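Local coordinates for putative lipoate-protein ligase A subunit 2 (Thermoplasma acidophilum DSM 1728, PDB 3R07), which is the small second subunit of a putative lipoate-protein ligase, a compact alpha/beta domain that pairs with another protein chain, at residues M4-W12 with R20-N28. Residues are numbered along the deposited sequence; the frame is centred on the assembly and turned at random.
Sequences MHMMYSKNW and RVTLDLDGN
Tyr8 leans across onto Leu23 within an antiparallel beta hairpin, whose strand 5-13 is an outer strand and 18-26 the middle strand of a three-stranded sheet. From Tyr8 CB, chi1 (64°) sets CG between the backbone N and the carbonyl carbon, and the ring turns over Leu23. CE2 meets Leu23 CB and, at the ring edge, Leu25 CD1; CE1 and CZ rest on Leu23 CD1, with CZ 3.4 Å from it. Leu23 CB sits over the ring face, 4.2 Å from the Tyr8 centroid, a CH-pi contact. At the tip, OH passes Leu23 CD1 and makes a weak hydrogen bond to Leu88 O. A tyrosine suits this place, since its ring packs on leucines while its hydroxyl finds a polar partner. Val21, Leu23 and Leu25 supply the buried apolar side, the first two meeting helix 83-88.

The other face is mostly polar, with Ser9, Asn11, Arg20 and Thr22, though Met7 lies on it too. The hydroxyls Ser9 OG and Thr22 OG1 hydrogen-bond at 2.8 Å. Arg20 NE pairs with an acidic side chain on the chain of another protein; its NH1 also bonds Asn11 OD1 at 2.9 Å, approaching from above the amide's carbonyl plane.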
loop_
_atom_site.group_PDB
_atom_site.type_symbol
_atom_site.label_atom_id
_atom_site.label_comp_id
_atom_site.label_asym_id
_atom_site.label_seq_id
_atom_site.Cartn_x
_atom_site.Cartn_y
_atom_site.Cartn_z
ATOM N N MET B 4 0.543 -33.541 20.042
ATOM C CA MET B 4 1.556 -32.564 20.537
ATOM C C MET B 4 1.026 -31.139 20.542
ATOM O O MET B 4 -0.057 -30.866 20.011
ATOM C CB MET B 4 2.783 -32.555 19.642
ATOM C CG MET B 4 3.145 -33.848 19.003
ATOM S SD MET B 4 3.881 -33.447 17.403
ATOM C CE MET B 4 5.476 -32.743 17.819
ATOM N N HIS B 5 1.815 -30.246 21.145
ATOM C CA HIS B 5 1.648 -28.805 21.025
ATOM C C HIS B 5 2.706 -28.353 20.024
ATOM O O HIS B 5 3.873 -28.739 20.115
ATOM C CB HIS B 5 1.804 -28.110 22.384
ATOM C CG HIS B 5 1.598 -26.622 22.343
ATOM N ND1 HIS B 5 0.349 -26.041 22.254
ATOM C CD2 HIS B 5 2.485 -25.595 22.398
ATOM C CE1 HIS B 5 0.476 -24.724 22.243
ATOM N NE2 HIS B 5 1.761 -24.427 22.330
ATOM N N MET B 6 2.279 -27.571 19.040
ATOM C CA MET B 6 3.153 -27.156 17.951
ATOM C C MET B 6 2.816 -25.752 17.470
ATOM O O MET B 6 1.652 -25.386 17.350
ATOM C CB MET B 6 3.076 -28.166 16.810
ATOM C CG MET B 6 3.246 -27.577 15.429
ATOM S SD MET B 6 4.404 -28.500 14.413
ATOM C CE MET B 6 3.522 -30.043 14.113
ATOM N N MET B 7 3.850 -24.968 17.208
ATOM C CA MET B 7 3.691 -23.601 16.718
ATOM C C MET B 7 4.666 -23.317 15.624
ATOM O O MET B 7 5.861 -23.438 15.825
ATOM C CB MET B 7 3.958 -22.591 17.824
ATOM C CG MET B 7 2.757 -22.219 18.619
ATOM S SD MET B 7 3.275 -21.228 20.013
ATOM C CE MET B 7 4.205 -22.463 20.950
ATOM N N TYR B 8 4.170 -22.900 14.474
ATOM C CA TYR B 8 5.093 -22.511 13.418
ATOM C C TYR B 8 4.826 -21.168 12.733
ATOM O O TYR B 8 3.818 -20.499 12.970
ATOM C CB TYR B 8 5.270 -23.639 12.408
ATOM C CG TYR B 8 4.035 -23.998 11.639
ATOM C CD1 TYR B 8 3.809 -23.462 10.375
ATOM C CD2 TYR B 8 3.100 -24.880 12.157
ATOM C CE1 TYR B 8 2.695 -23.792 9.637
ATOM C CE2 TYR B 8 1.960 -25.214 11.425
ATOM C CZ TYR B 8 1.773 -24.661 10.165
ATOM O OH TYR B 8 0.664 -24.977 9.430
ATOM N N SER B 9 5.778 -20.794 11.888
ATOM C CA SER B 9 5.756 -19.555 11.154
ATOM C C SER B 9 6.258 -19.834 9.770
ATOM O O SER B 9 7.275 -20.495 9.604
ATOM C CB SER B 9 6.648 -18.533 11.833
ATOM O OG SER B 9 5.941 -17.989 12.923
ATOM N N LYS B 10 5.562 -19.301 8.777
ATOM C CA LYS B 10 5.797 -19.661 7.396
ATOM C C LYS B 10 5.590 -18.452 6.472
ATOM O O LYS B 10 4.628 -17.716 6.631
ATOM C CB LYS B 10 4.802 -20.756 7.060
ATOM C CG LYS B 10 5.381 -21.942 6.373
ATOM C CD LYS B 10 4.248 -22.832 5.927
ATOM C CE LYS B 10 4.339 -23.051 4.445
ATOM N NZ LYS B 10 5.109 -24.268 4.196
ATOM N N ASN B 11 6.509 -18.240 5.532
ATOM C CA ASN B 11 6.331 -17.257 4.452
ATOM C C ASN B 11 5.920 -17.963 3.181
ATOM O O ASN B 11 6.193 -19.141 3.011
ATOM C CB ASN B 11 7.627 -16.511 4.158
ATOM C CG ASN B 11 8.287 -15.984 5.397
ATOM O OD1 ASN B 11 7.639 -15.445 6.299
ATOM N ND2 ASN B 11 9.595 -16.139 5.457
ATOM N N TRP B 12 5.266 -17.251 2.283
ATOM C CA TRP B 12 4.960 -17.804 0.977
ATOM C C TRP B 12 4.868 -16.734 -0.104
ATOM O O TRP B 12 3.988 -15.887 -0.035
ATOM C CB TRP B 12 3.671 -18.625 1.017
ATOM C CG TRP B 12 3.272 -19.096 -0.358
ATOM C CD1 TRP B 12 2.143 -18.746 -1.054
ATOM C CD2 TRP B 12 4.022 -19.973 -1.220
ATOM N NE1 TRP B 12 2.139 -19.356 -2.287
ATOM C CE2 TRP B 12 3.278 -20.115 -2.419
ATOM C CE3 TRP B 12 5.249 -20.657 -1.097
ATOM C CZ2 TRP B 12 3.721 -20.928 -3.495
ATOM C CZ3 TRP B 12 5.686 -21.462 -2.161
ATOM C CH2 TRP B 12 4.925 -21.585 -3.345
ATOM N N ARG B 20 2.379 -14.339 5.201
ATOM C CA ARG B 20 3.029 -14.884 6.405
ATOM C C ARG B 20 1.946 -15.460 7.262
ATOM O O ARG B 20 0.902 -14.831 7.448
ATOM C CB ARG B 20 3.757 -13.833 7.212
ATOM C CG ARG B 20 4.634 -12.895 6.444
ATOM C CD ARG B 20 5.473 -12.111 7.397
ATOM N NE ARG B 20 6.286 -11.115 6.719
ATOM C CZ ARG B 20 7.465 -11.346 6.145
ATOM N NH1 ARG B 20 7.984 -12.564 6.143
ATOM N NH2 ARG B 20 8.130 -10.355 5.560
ATOM N N VAL B 21 2.186 -16.659 7.781
ATOM C CA VAL B 21 1.228 -17.312 8.675
ATOM C C VAL B 21 1.910 -17.717 9.969
ATOM O O VAL B 21 3.057 -18.144 9.934
ATOM C CB VAL B 21 0.600 -18.574 8.031
ATOM C CG1 VAL B 21 -0.390 -19.143 8.968
ATOM C CG2 VAL B 21 -0.108 -18.249 6.748
ATOM N N THR B 22 1.221 -17.572 11.098
ATOM C CA THR B 22 1.645 -18.223 12.350
ATOM C C THR B 22 0.520 -19.106 12.915
ATOM O O THR B 22 -0.566 -18.605 13.237
ATOM C CB THR B 22 2.138 -17.218 13.433
ATOM O OG1 THR B 22 3.449 -16.760 13.097
ATOM C CG2 THR B 22 2.208 -17.890 14.839
ATOM N N LEU B 23 0.774 -20.415 13.016
ATOM C CA LEU B 23 -0.222 -21.341 13.560
ATOM C C LEU B 23 0.189 -21.920 14.889
ATOM O O LEU B 23 1.343 -22.275 15.102
ATOM C CB LEU B 23 -0.495 -22.496 12.611
ATOM C CG LEU B 23 -1.383 -22.214 11.417
ATOM C CD1 LEU B 23 -0.479 -22.140 10.228
ATOM C CD2 LEU B 23 -2.388 -23.330 11.236
ATOM N N ASP B 24 -0.789 -22.019 15.769
ATOM C CA ASP B 24 -0.656 -22.598 17.095
ATOM C C ASP B 24 -1.479 -23.891 17.080
ATOM O O ASP B 24 -2.707 -23.841 16.978
ATOM C CB ASP B 24 -1.247 -21.602 18.076
ATOM C CG ASP B 24 -0.825 -21.835 19.490
ATOM O OD1 ASP B 24 -0.442 -22.976 19.854
ATOM O OD2 ASP B 24 -0.904 -20.851 20.255
ATOM N N LEU B 25 -0.814 -25.045 17.134
ATOM C CA LEU B 25 -1.511 -26.339 16.974
ATOM C C LEU B 25 -1.584 -27.183 18.252
ATOM O O LEU B 25 -0.567 -27.503 18.864
ATOM C CB LEU B 25 -0.877 -27.184 15.869
ATOM C CG LEU B 25 -0.608 -26.644 14.473
ATOM C CD1 LEU B 25 -0.014 -27.748 13.611
ATOM C CD2 LEU B 25 -1.883 -26.090 13.845
ATOM N N ASP B 26 -2.804 -27.534 18.635
ATOM C CA ASP B 26 -3.041 -28.461 19.726
ATOM C C ASP B 26 -3.475 -29.784 19.104
ATOM O O ASP B 26 -4.620 -29.957 18.697
ATOM C CB ASP B 26 -4.107 -27.900 20.675
ATOM C CG ASP B 26 -4.498 -28.884 21.774
ATOM O OD1 ASP B 26 -4.348 -30.117 21.560
ATOM O OD2 ASP B 26 -4.962 -28.422 22.855
ATOM N N GLY B 27 -2.546 -30.719 19.016
ATOM C CA GLY B 27 -2.822 -31.964 18.324
ATOM C C GLY B 27 -3.096 -31.707 16.851
ATOM O O GLY B 27 -2.196 -31.305 16.103
ATOM N N ASN B 28 -4.342 -31.935 16.443
ATOM C CA ASN B 28 -4.727 -31.851 15.034
ATOM C C ASN B 28 -5.538 -30.553 14.796
ATOM O O ASN B 28 -6.009 -30.272 13.688
ATOM C CB ASN B 28 -5.532 -33.121 14.655
ATOM C CG ASN B 28 -5.294 -33.588 13.201
ATOM O OD1 ASN B 28 -4.152 -33.706 12.728
ATOM N ND2 ASN B 28 -6.388 -33.879 12.499
#